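Local coordinates for melanin biosynthesis protein TyrA, putative (Shewanella oneidensis, PDB 2IIZ), which binds heme b and probably acts as a peroxidase of the dye-decolorizing (DyP-type) family, at residues 183-188 / 292-297; 191-196 / 285-290; 227-232 / 273-278. All coordinates share one frame; numbering follows the deposited sequence.

Interaction 1: residues 183-188 / 292-297; sequences VQKYAH and SALTGS. With HEM (protoporphyrin IX containing Fe), chain C.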
loop_
_atom_site.group_PDB
_atom_site.type_symbol
_atom_site.label_atom_id
_atom_site.label_comp_id
_atom_site.label_asym_id
_atom_site.label_seq_id
_atom_site.Cartn_x
_atom_site.Cartn_y
_atom_site.Cartn_z
ATOM N N VAL A 183 14.571 -2.564 14.114
ATOM C CA VAL A 183 13.527 -1.947 13.331
ATOM C C VAL A 183 12.845 -0.886 14.203
ATOM O O VAL A 183 12.446 -1.164 15.352
ATOM C CB VAL A 183 12.543 -3.024 12.867
ATOM C CG1 VAL A 183 11.467 -2.447 11.977
ATOM C CG2 VAL A 183 13.298 -4.148 12.150
ATOM N N GLN A 184 12.731 0.327 13.661
ATOM C CA GLN A 184 11.987 1.404 14.305
ATOM C C GLN A 184 10.999 1.939 13.294
ATOM O O GLN A 184 11.400 2.387 12.230
ATOM C CB GLN A 184 12.913 2.545 14.733
ATOM C CG GLN A 184 13.925 2.200 15.817
ATOM C CD GLN A 184 14.506 3.459 16.464
ATOM O OE1 GLN A 184 15.463 4.048 15.951
ATOM N NE2 GLN A 184 13.918 3.880 17.590
ATOM N N LYS A 185 9.715 1.890 13.620
ATOM C CA LYS A 185 8.704 2.529 12.788
ATOM C C LYS A 185 8.607 3.991 13.209
ATOM O O LYS A 185 8.059 4.290 14.279
ATOM C CB LYS A 185 7.329 1.865 12.946
ATOM C CG LYS A 185 6.278 2.418 11.947
ATOM C CD LYS A 185 4.950 1.685 12.017
ATOM C CE LYS A 185 4.067 2.201 13.142
ATOM N NZ LYS A 185 2.705 1.582 13.107
ATOM N N TYR A 186 9.147 4.881 12.361
ATOM C CA TYR A 186 9.136 6.329 12.588
ATOM C C TYR A 186 7.942 6.996 11.889
ATOM O O TYR A 186 7.813 6.953 10.659
ATOM C CB TYR A 186 10.439 6.977 12.108
ATOM C CG TYR A 186 11.642 6.834 13.039
ATOM C CD1 TYR A 186 11.877 7.752 14.033
ATOM C CD2 TYR A 186 12.534 5.792 12.907
ATOM C CE1 TYR A 186 12.985 7.640 14.896
ATOM C CE2 TYR A 186 13.650 5.658 13.762
ATOM C CZ TYR A 186 13.864 6.591 14.752
ATOM O OH TYR A 186 14.947 6.483 15.599
ATOM N N ALA A 187 7.078 7.610 12.696
ATOM C CA ALA A 187 5.948 8.393 12.214
ATOM C C ALA A 187 6.390 9.866 12.163
ATOM O O ALA A 187 6.625 10.489 13.197
ATOM C CB ALA A 187 4.754 8.224 13.143
ATOM N N HIS A 188 6.506 10.410 10.953
ATOM C CA HIS A 188 6.970 11.774 10.770
ATOM C C HIS A 188 5.790 12.707 11.020
ATOM O O HIS A 188 4.640 12.353 10.733
ATOM C CB HIS A 188 7.474 12.000 9.329
ATOM C CG HIS A 188 8.725 11.260 8.980
ATOM N ND1 HIS A 188 9.426 10.496 9.887
ATOM C CD2 HIS A 188 9.413 11.184 7.813
ATOM C CE1 HIS A 188 10.486 9.969 9.291
ATOM N NE2 HIS A 188 10.503 10.375 8.032
ATOM N N SER A 292 8.458 10.580 15.363
ATOM C CA SER A 292 8.371 9.797 16.596
ATOM C C SER A 292 8.494 8.311 16.318
ATOM O O SER A 292 7.759 7.767 15.474
ATOM C CB SER A 292 7.039 10.082 17.287
ATOM O OG SER A 292 6.802 11.485 17.344
ATOM N N ALA A 293 9.421 7.653 17.022
ATOM C CA ALA A 293 9.593 6.196 16.889
ATOM C C ALA A 293 8.489 5.462 17.671
ATOM O O ALA A 293 8.481 5.471 18.901
ATOM C CB ALA A 293 10.974 5.756 17.376
ATOM N N LEU A 294 7.561 4.835 16.952
ATOM C CA LEU A 294 6.430 4.155 17.578
ATOM C C LEU A 294 6.745 2.727 18.021
ATOM O O LEU A 294 6.066 2.195 18.908
ATOM C CB LEU A 294 5.248 4.132 16.617
ATOM C CG LEU A 294 4.727 5.497 16.157
ATOM C CD1 LEU A 294 3.461 5.331 15.307
ATOM C CD2 LEU A 294 4.446 6.404 17.351
ATOM N N THR A 295 7.761 2.106 17.409
ATOM C CA THR A 295 8.153 0.730 17.772
ATOM C C THR A 295 9.656 0.610 17.856
ATOM O O THR A 295 10.371 1.459 17.334
ATOM C CB THR A 295 7.633 -0.293 16.748
ATOM O OG1 THR A 295 8.313 -0.116 15.491
ATOM C CG2 THR A 295 6.112 -0.149 16.567
ATOM N N GLY A 296 10.133 -0.441 18.513
ATOM C CA GLY A 296 11.574 -0.716 18.595
ATOM C C GLY A 296 11.842 -2.183 18.855
ATOM O O GLY A 296 11.607 -2.655 19.960
ATOM N N SER A 297 12.337 -2.895 17.837
ATOM C CA SER A 297 12.414 -4.354 17.846
ATOM C C SER A 297 13.826 -4.829 17.518
ATOM O O SER A 297 14.426 -4.344 16.549
ATOM C CB SER A 297 11.468 -4.940 16.793
ATOM O OG SER A 297 10.144 -4.428 16.869
HETATM C CHA HEM C . 22.292 9.328 7.420
HETATM C CHB HEM C . 17.544 10.141 7.447
HETATM C CHC HEM C . 17.048 7.527 11.422
HETATM C CHD HEM C . 21.660 6.245 11.114
HETATM C C1A HEM C . 21.049 9.806 7.099
HETATM C C2A HEM C . 20.758 10.723 6.018
HETATM C C3A HEM C . 19.430 10.938 6.040
HETATM C C4A HEM C . 18.867 10.167 7.117
HETATM C CMA HEM C . 18.607 11.839 5.105
HETATM C CAA HEM C . 21.803 11.320 5.043
HETATM C CBA HEM C . 21.982 10.447 3.785
HETATM C CGA HEM C . 22.837 9.234 4.078
HETATM O O1A HEM C . 22.293 8.092 4.149
HETATM O O2A HEM C . 24.078 9.391 4.241
HETATM C C1B HEM C . 17.012 9.517 8.532
HETATM C C2B HEM C . 15.617 9.573 8.914
HETATM C C3B HEM C . 15.481 8.841 10.026
HETATM C C4B HEM C . 16.782 8.314 10.357
HETATM C CMB HEM C . 14.550 10.361 8.120
HETATM C CAB HEM C . 14.228 8.549 10.866
HETATM C CBB HEM C . 13.276 9.460 11.011
HETATM C C1C HEM C . 18.264 6.979 11.685
HETATM C C2C HEM C . 18.548 6.157 12.832
HETATM C C3C HEM C . 19.831 5.795 12.756
HETATM C C4C HEM C . 20.375 6.384 11.548
HETATM C CMC HEM C . 17.494 5.820 13.900
HETATM C CAC HEM C . 20.645 4.919 13.728
HETATM C CBC HEM C . 20.163 4.388 14.860
HETATM C C1D HEM C . 22.251 6.927 10.087
HETATM C C2D HEM C . 23.615 6.739 9.667
HETATM C C3D HEM C . 23.814 7.704 8.513
HETATM C C4D HEM C . 22.548 8.371 8.359
HETATM C CMD HEM C . 24.647 5.767 10.278
HETATM C CAD HEM C . 25.082 7.942 7.677
HETATM C CBD HEM C . 25.805 9.142 8.267
HETATM C CGD HEM C . 27.207 9.293 7.725
HETATM O O1D HEM C . 27.426 10.225 6.891
HETATM O O2D HEM C . 28.086 8.488 8.129
HETATM N NA HEM C . 19.876 9.482 7.756
HETATM N NB HEM C . 17.704 8.736 9.433
HETATM N NC HEM C . 19.391 7.105 10.908
HETATM N ND HEM C . 21.653 7.891 9.298
HETATM FE FE HEM C . 19.673 8.479 9.455
HETATM O O HOH W 1 12.091 2.657 19.007
HETATM O O HOH W 2 5.599 12.495 15.045
#

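Interaction 2: residues 191-196 / 285-290; sequences SKWHRL and DHLMHF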
loop_
_atom_site.group_PDB
_atom_site.type_symbol
_atom_site.label_atom_id
_atom_site.label_comp_id
_atom_site.label_asym_id
_atom_site.label_seq_id
_atom_site.Cartn_x
_atom_site.Cartn_y
_atom_site.Cartn_z
ATOM N N SER A 191 3.620 17.996 8.556
ATOM C CA SER A 191 3.107 19.367 8.531
ATOM C C SER A 191 4.080 20.296 9.250
ATOM O O SER A 191 4.376 21.384 8.756
ATOM C CB SER A 191 1.704 19.475 9.150
ATOM O OG SER A 191 1.696 18.950 10.466
ATOM N N LYS A 192 4.566 19.850 10.407
ATOM C CA LYS A 192 5.563 20.589 11.196
ATOM C C LYS A 192 6.878 20.750 10.425
ATOM O O LYS A 192 7.459 21.830 10.394
ATOM C CB LYS A 192 5.824 19.859 12.524
ATOM C CG LYS A 192 6.682 20.635 13.510
ATOM C CD LYS A 192 7.104 19.785 14.706
ATOM C CE LYS A 192 7.999 20.589 15.637
ATOM N NZ LYS A 192 8.053 20.026 17.017
ATOM N N TRP A 193 7.338 19.665 9.803
ATOM C CA TRP A 193 8.602 19.666 9.065
ATOM C C TRP A 193 8.572 20.654 7.909
ATOM O O TRP A 193 9.504 21.448 7.722
ATOM C CB TRP A 193 8.880 18.267 8.502
ATOM C CG TRP A 193 10.126 18.175 7.652
ATOM C CD1 TRP A 193 10.185 18.106 6.286
ATOM C CD2 TRP A 193 11.479 18.142 8.112
ATOM N NE1 TRP A 193 11.488 18.030 5.876
ATOM C CE2 TRP A 193 12.302 18.052 6.981
ATOM C CE3 TRP A 193 12.075 18.170 9.369
ATOM C CZ2 TRP A 193 13.678 18.000 7.075
ATOM C CZ3 TRP A 193 13.455 18.116 9.456
ATOM C CH2 TRP A 193 14.234 18.032 8.320
ATOM N N HIS A 194 7.485 20.593 7.136
ATOM C CA HIS A 194 7.394 21.358 5.908
ATOM C C HIS A 194 7.131 22.835 6.151
ATOM O O HIS A 194 7.081 23.587 5.184
ATOM C CB HIS A 194 6.342 20.756 4.942
ATOM C CG HIS A 194 6.754 19.442 4.332
ATOM N ND1 HIS A 194 8.062 19.144 4.004
ATOM C CD2 HIS A 194 6.029 18.350 3.994
ATOM C CE1 HIS A 194 8.128 17.926 3.498
ATOM N NE2 HIS A 194 6.907 17.421 3.480
ATOM N N ARG A 195 6.962 23.266 7.408
ATOM C CA ARG A 195 6.893 24.699 7.708
ATOM C C ARG A 195 8.284 25.307 7.966
ATOM O O ARG A 195 8.429 26.526 8.083
ATOM C CB ARG A 195 5.948 24.975 8.886
ATOM C CG ARG A 195 4.585 24.344 8.674
ATOM C CD ARG A 195 3.439 25.073 9.330
ATOM N NE ARG A 195 3.309 26.442 8.851
ATOM C CZ ARG A 195 2.316 27.260 9.189
ATOM N NH1 ARG A 195 1.348 26.855 10.009
ATOM N NH2 ARG A 195 2.291 28.490 8.703
ATOM N N LEU A 196 9.299 24.456 8.054
ATOM C CA LEU A 196 10.685 24.900 8.199
ATOM C C LEU A 196 11.227 25.548 6.919
ATOM O O LEU A 196 11.075 24.996 5.833
ATOM C CB LEU A 196 11.571 23.693 8.482
ATOM C CG LEU A 196 11.444 22.874 9.762
ATOM C CD1 LEU A 196 12.324 21.619 9.648
ATOM C CD2 LEU A 196 11.880 23.684 10.921
ATOM N N ASP A 285 20.014 15.196 18.559
ATOM C CA ASP A 285 19.641 15.180 17.155
ATOM C C ASP A 285 18.300 15.875 16.959
ATOM O O ASP A 285 17.228 15.355 17.303
ATOM C CB ASP A 285 19.566 13.725 16.671
ATOM C CG ASP A 285 19.178 13.593 15.207
ATOM O OD1 ASP A 285 18.849 14.598 14.569
ATOM O OD2 ASP A 285 19.211 12.464 14.694
ATOM N N HIS A 286 18.348 17.066 16.388
ATOM C CA HIS A 286 17.123 17.848 16.219
ATOM C C HIS A 286 16.128 17.284 15.219
ATOM O O HIS A 286 15.020 17.789 15.135
ATOM C CB HIS A 286 17.467 19.288 15.884
ATOM C CG HIS A 286 17.917 20.078 17.078
ATOM N ND1 HIS A 286 17.842 21.449 17.130
ATOM C CD2 HIS A 286 18.440 19.681 18.262
ATOM C CE1 HIS A 286 18.307 21.867 18.296
ATOM N NE2 HIS A 286 18.677 20.814 19.000
ATOM N N LEU A 287 16.522 16.245 14.474
ATOM C CA LEU A 287 15.617 15.571 13.542
ATOM C C LEU A 287 14.513 14.928 14.359
ATOM O O LEU A 287 13.361 14.806 13.901
ATOM C CB LEU A 287 16.351 14.510 12.712
ATOM C CG LEU A 287 15.527 13.719 11.677
ATOM C CD1 LEU A 287 14.751 14.629 10.746
ATOM C CD2 LEU A 287 16.421 12.778 10.846
HETATM N N MSE A 288 14.884 14.540 15.583
HETATM C CA MSE A 288 13.954 13.884 16.484
HETATM C C MSE A 288 12.819 14.813 16.937
HETATM O O MSE A 288 11.819 14.347 17.508
HETATM C CB MSE A 288 14.691 13.318 17.699
HETATM C CG MSE A 288 15.679 12.219 17.360
HETATM SE SE MSE A 288 16.176 11.151 18.917
HETATM C CE MSE A 288 14.457 10.267 19.304
ATOM N N HIS A 289 12.947 16.116 16.683
ATOM C CA HIS A 289 11.834 17.039 16.990
ATOM C C HIS A 289 10.727 16.917 15.961
ATOM O O HIS A 289 9.715 17.602 16.075
ATOM C CB HIS A 289 12.283 18.495 16.988
ATOM C CG HIS A 289 13.409 18.793 17.918
ATOM N ND1 HIS A 289 14.214 19.896 17.761
ATOM C CD2 HIS A 289 13.868 18.143 19.017
ATOM C CE1 HIS A 289 15.121 19.917 18.727
ATOM N NE2 HIS A 289 14.934 18.864 19.502
ATOM N N PHE A 290 10.909 16.062 14.956
ATOM C CA PHE A 290 10.015 16.072 13.776
ATOM C C PHE A 290 9.389 14.727 13.415
ATOM O O PHE A 290 8.573 14.652 12.482
ATOM C CB PHE A 290 10.764 16.672 12.578
ATOM C CG PHE A 290 11.207 18.095 12.821
ATOM C CD1 PHE A 290 10.354 19.145 12.554
ATOM C CD2 PHE A 290 12.466 18.368 13.331
ATOM C CE1 PHE A 290 10.733 20.453 12.779
ATOM C CE2 PHE A 290 12.869 19.669 13.567
ATOM C CZ PHE A 290 11.996 20.725 13.286
#

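Interaction 3: residues 227-232 / 273-278; sequences KRVNLK and HSMVFG. With HEM (protoporphyrin IX containing Fe), chain C.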
loop_
_atom_site.group_PDB
_atom_site.type_symbol
_atom_site.label_atom_id
_atom_site.label_comp_id
_atom_site.label_asym_id
_atom_site.label_seq_id
_atom_site.Cartn_x
_atom_site.Cartn_y
_atom_site.Cartn_z
ATOM N N LYS A 227 25.952 14.473 11.990
ATOM C CA LYS A 227 27.033 14.720 12.931
ATOM C C LYS A 227 26.875 13.722 14.059
ATOM O O LYS A 227 27.848 13.192 14.575
ATOM C CB LYS A 227 26.964 16.163 13.464
ATOM C CG LYS A 227 28.111 16.572 14.407
ATOM C CD LYS A 227 29.473 16.343 13.781
ATOM C CE LYS A 227 30.555 17.129 14.500
ATOM N NZ LYS A 227 31.886 17.019 13.817
ATOM N N ARG A 228 25.619 13.468 14.415
ATOM C CA ARG A 228 25.262 12.670 15.583
ATOM C C ARG A 228 25.441 11.176 15.362
ATOM O O ARG A 228 25.783 10.442 16.283
ATOM C CB ARG A 228 23.797 12.937 15.946
ATOM C CG ARG A 228 23.499 14.349 16.469
ATOM C CD ARG A 228 23.860 14.499 17.921
ATOM N NE ARG A 228 25.280 14.847 18.074
ATOM C CZ ARG A 228 26.172 14.129 18.737
ATOM N NH1 ARG A 228 25.835 13.004 19.335
ATOM N NH2 ARG A 228 27.416 14.540 18.798
ATOM N N VAL A 229 25.211 10.727 14.144
ATOM C CA VAL A 229 25.268 9.293 13.825
ATOM C C VAL A 229 26.507 8.866 13.018
ATOM O O VAL A 229 26.590 7.714 12.579
ATOM C CB VAL A 229 24.015 8.842 13.021
ATOM C CG1 VAL A 229 22.737 9.123 13.791
ATOM C CG2 VAL A 229 23.992 9.529 11.679
ATOM N N ASN A 230 27.453 9.774 12.805
ATOM C CA ASN A 230 28.775 9.404 12.307
ATOM C C ASN A 230 29.731 9.374 13.488
ATOM O O ASN A 230 30.170 10.418 13.959
ATOM C CB ASN A 230 29.298 10.376 11.241
ATOM C CG ASN A 230 30.629 9.920 10.640
ATOM O OD1 ASN A 230 31.679 9.968 11.306
ATOM N ND2 ASN A 230 30.593 9.471 9.382
ATOM N N LEU A 231 30.033 8.159 13.940
ATOM C CA LEU A 231 30.854 7.907 15.118
ATOM C C LEU A 231 32.127 7.147 14.755
ATOM O O LEU A 231 32.225 6.503 13.703
ATOM C CB LEU A 231 30.053 7.081 16.131
ATOM C CG LEU A 231 28.659 7.635 16.468
ATOM C CD1 LEU A 231 27.762 6.590 17.133
ATOM C CD2 LEU A 231 28.810 8.890 17.346
ATOM N N LYS A 232 33.099 7.238 15.649
ATOM C CA LYS A 232 34.335 6.492 15.534
ATOM C C LYS A 232 34.553 5.743 16.843
ATOM O O LYS A 232 34.147 6.210 17.912
ATOM C CB LYS A 232 35.509 7.432 15.213
ATOM C CG LYS A 232 35.505 7.898 13.748
ATOM C CD LYS A 232 36.570 8.953 13.446
ATOM C CE LYS A 232 36.539 9.338 11.966
ATOM N N HIS A 273 21.806 6.186 21.013
ATOM C CA HIS A 273 22.149 6.933 22.215
ATOM C C HIS A 273 22.608 8.342 21.822
ATOM O O HIS A 273 22.058 9.338 22.299
ATOM C CB HIS A 273 23.224 6.182 22.991
ATOM C CG HIS A 273 23.637 6.848 24.256
ATOM N ND1 HIS A 273 24.222 8.097 24.281
ATOM C CD2 HIS A 273 23.563 6.437 25.544
ATOM C CE1 HIS A 273 24.485 8.428 25.532
ATOM N NE2 HIS A 273 24.095 7.438 26.318
ATOM N N SER A 274 23.604 8.420 20.944
ATOM C CA SER A 274 24.067 9.708 20.418
ATOM C C SER A 274 22.943 10.588 19.846
ATOM O O SER A 274 23.035 11.815 19.931
ATOM C CB SER A 274 25.146 9.504 19.356
ATOM O OG SER A 274 25.305 10.682 18.597
HETATM N N MSE A 275 21.900 9.979 19.271
HETATM C CA MSE A 275 20.752 10.747 18.779
HETATM C C MSE A 275 19.847 11.256 19.901
HETATM O O MSE A 275 19.489 12.426 19.925
HETATM C CB MSE A 275 19.885 9.911 17.832
HETATM C CG MSE A 275 20.576 9.427 16.572
HETATM SE SE MSE A 275 19.387 8.477 15.419
HETATM C CE MSE A 275 17.797 9.380 15.648
ATOM N N VAL A 276 19.471 10.375 20.821
ATOM C CA VAL A 276 18.547 10.734 21.905
ATOM C C VAL A 276 19.203 11.629 22.964
ATOM O O VAL A 276 18.706 12.713 23.299
ATOM C CB VAL A 276 17.990 9.470 22.623
ATOM C CG1 VAL A 276 17.267 9.848 23.953
ATOM C CG2 VAL A 276 17.050 8.718 21.696
ATOM N N PHE A 277 20.327 11.149 23.483
ATOM C CA PHE A 277 21.037 11.801 24.571
ATOM C C PHE A 277 22.076 12.829 24.133
ATOM O O PHE A 277 22.426 13.712 24.899
ATOM C CB PHE A 277 21.674 10.727 25.430
ATOM C CG PHE A 277 20.673 9.924 26.184
ATOM C CD1 PHE A 277 20.127 10.413 27.365
ATOM C CD2 PHE A 277 20.265 8.693 25.725
ATOM C CE1 PHE A 277 19.184 9.668 28.077
ATOM C CE2 PHE A 277 19.328 7.942 26.427
ATOM C CZ PHE A 277 18.786 8.426 27.600
ATOM N N GLY A 278 22.574 12.719 22.909
ATOM C CA GLY A 278 23.445 13.740 22.347
ATOM C C GLY A 278 24.901 13.569 22.726
ATOM O O GLY A 278 25.313 12.540 23.280
HETATM C CHA HEM C . 22.292 9.328 7.420
HETATM C CHB HEM C . 17.544 10.141 7.447
HETATM C CHC HEM C . 17.048 7.527 11.422
HETATM C CHD HEM C . 21.660 6.245 11.114
HETATM C C1A HEM C . 21.049 9.806 7.099
HETATM C C2A HEM C . 20.758 10.723 6.018
HETATM C C3A HEM C . 19.430 10.938 6.040
HETATM C C4A HEM C . 18.867 10.167 7.117
HETATM C CMA HEM C . 18.607 11.839 5.105
HETATM C CAA HEM C . 21.803 11.320 5.043
HETATM C CBA HEM C . 21.982 10.447 3.785
HETATM C CGA HEM C . 22.837 9.234 4.078
HETATM O O1A HEM C . 22.293 8.092 4.149
HETATM O O2A HEM C . 24.078 9.391 4.241
HETATM C C1B HEM C . 17.012 9.517 8.532
HETATM C C2B HEM C . 15.617 9.573 8.914
HETATM C C3B HEM C . 15.481 8.841 10.026
HETATM C C4B HEM C . 16.782 8.314 10.357
HETATM C CMB HEM C . 14.550 10.361 8.120
HETATM C CAB HEM C . 14.228 8.549 10.866
HETATM C CBB HEM C . 13.276 9.460 11.011
HETATM C C1C HEM C . 18.264 6.979 11.685
HETATM C C2C HEM C . 18.548 6.157 12.832
HETATM C C3C HEM C . 19.831 5.795 12.756
HETATM C C4C HEM C . 20.375 6.384 11.548
HETATM C CMC HEM C . 17.494 5.820 13.900
HETATM C CAC HEM C . 20.645 4.919 13.728
HETATM C CBC HEM C . 20.163 4.388 14.860
HETATM C C1D HEM C . 22.251 6.927 10.087
HETATM C C2D HEM C . 23.615 6.739 9.667
HETATM C C3D HEM C . 23.814 7.704 8.513
HETATM C C4D HEM C . 22.548 8.371 8.359
HETATM C CMD HEM C . 24.647 5.767 10.278
HETATM C CAD HEM C . 25.082 7.942 7.677
HETATM C CBD HEM C . 25.805 9.142 8.267
HETATM C CGD HEM C . 27.207 9.293 7.725
HETATM O O1D HEM C . 27.426 10.225 6.891
HETATM O O2D HEM C . 28.086 8.488 8.129
HETATM N NA HEM C . 19.876 9.482 7.756
HETATM N NB HEM C . 17.704 8.736 9.433
HETATM N NC HEM C . 19.391 7.105 10.908
HETATM N ND HEM C . 21.653 7.891 9.298
HETATM FE FE HEM C . 19.673 8.479 9.455
#

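Interaction 1: residues 183-188 / 292-297
Tyr186 and Ala293 face each other across two neighbouring antiparallel strands, 179-188 and 291-301, in the ferredoxin-like sheet of the C-terminal half of this DyP-type peroxidase. They form a non-hydrogen-bonded pair, and Ala293 CB sits over one face of the phenol ring, 4.0 Å from the Tyr186 ring centroid and 23° off its normal, a CH-pi contact. The opposite face of the same ring carries the vinyl group of the heme, with HEM CAB offset toward the rim, so the ring is clamped between strand and cofactor. Tyr186 and Ala293 both point to the heme side of the sheet; there chi1 of -79°, with Tyr186 CG beside the backbone N, turns the ring between Ala293 CB and the vinyl group. Phe258 and Leu272 also touch it. Its OH donates to Gln184 OE1 at 2.5 Å, two residues back on the same strand, approaching from above the amide carbonyl plane. The other end of that amide, Gln184 NE2, reaches Thr295 O through a water.

The register slips by one residue between Val183-Ser297 and Tyr186-Ala293, so the ladder is interrupted. Within the gap the side-chain hydroxyl of Thr295 takes a backbone role: with chi1 at 68°, OG1 is set between N and carbonyl carbon and accepts from Lys185 N at 3.1 Å. Lys185 O in turn accepts from Leu294 N at 2.8 Å. The second ladder starts at Tyr186-Ala293 and continues to Ala187-Ser292, a hydrogen-bonded pair.

On the face away from the heme, Leu294 CD1 meets Ala187 CB and the bent aliphatic chain of Lys185, whose ammonium continues to a salt bridge with Glu253. At the end of strand 179-188, a water joins Ala187 O at 2.9 Å to Ser292 OG at 2.8 Å.

Interaction 2: residues 191-196 / 285-290
Trp193 drives the edge of its six-membered ring into the face of Phe290, a T-shaped pair with planes at 84° and centroids 5.2 Å apart. The closest approach, Trp193 CE3 to Phe290 CG, is 3.6 Å, and it falls near the rim of the phenyl face. Putting CG anti to the backbone N (chi1 177°) swings the indole off helix 190-193 toward the other segment, where Trp193 CZ3 also meets Leu287 CD1 at 3.9 Å. The phenyl ring is gripped from a further direction: both methyls of Leu196 close on its CE1 and CZ atoms, with Leu196 CD1 at 3.7 Å from Phe290 CE1. Ile204 of helix 198-205 adds to this apolar cluster, while the indole NE1 is spent on Thr148 O.

The segments are a helix end that runs into a type I turn, Trp193 to Leu196, and a 3-10 turn opened by an Asx turn, in which Asp285 OD1 accepts from Leu287 N. The other carboxylate oxygen, OD2, bonds His225, the axial heme ligand, and Leu287 touches the heme itself.

Toward solvent the contact thins to one extended side chain. Exposed Lys192 passes its methylenes across Phe290, with Lys192 CD 4.0 Å from Phe290 CD1, and donates from NZ to His289 O at 3.1 Å, in the carbonyl plane. Its ammonium lies 5.4 Å from the Phe290 ring centroid, at most a weak cation-pi attraction.

Interaction 3: residues 227-232 / 273-278
The end of helix 225-228 comes against the last turns of helix 266-276, with the CA atoms of Arg228 and Ser274 nearest at 5.8 Å, just before Val229 leaves helical backbone angles. Arg228 and Ser274 make a two-way polar contact. Ser274 OG, held anti to its own N by chi1 163°, points at Arg228 O and donates to it; the modelled separation is very short and its exact length is doubtful. In the reverse direction Arg228 NH1 donates to Ser274 O at 3.1 Å, with an N-H...acceptor angle of 159°. The acceptor lies within 9° of the guanidinium plane, yet the donor stands above the carbonyl plane of Ser274. The arginine reaches this position by folding at chi2 and chi3, which doubles its chain back beside the serine. Its NE faces another way, bonding Leu222 O, so the guanidinium is held by two backbone carbonyls from different parts of the fold.

Beside this polar contact lies the heme pocket of the DyP-type C-terminal domain, on the side of the axial ligand His225, which begins helix 225-228. Val229 CG1 packs on the CG of selenomethionine Met275 at 3.5 Å, the two side chains crossing at a slant. The other branch, Val229 CG2, touches the porphyrin at HEM C2D, also 3.5 Å, while Met275 SE approaches HEM C2C at 3.6 Å. Leu231, farther along, sets CD2 near Ser274 OG at 4.1 Å. Between Val229 and Leu231, Asn230 turns from the helix toward the heme edge, and its ND2 donates to the propionate oxygen HEM O2D at 3.0 Å.

The three contacts lie in the C-terminal DyP-type domain, with centres about 16 to 18 Å apart. Along the chain the first segments come in the order 183-188, 191-196, 227-232, and their partners return in reverse, 273-278, 285-290, 292-297, so interaction 3 is innermost and interaction 1 outermost. Strand 179-188 leads into helix 190-193, and helix 266-276 leads through the loop of interaction 2 to strand 291-301. Interactions 2 and 3 meet where Asp285 N probably bonds Met275 O; interactions 1 and 3 meet where Tyr186 OH packs near Met275 CE. Together they join sheet, helices and connecting loop around one heme, which all three touch.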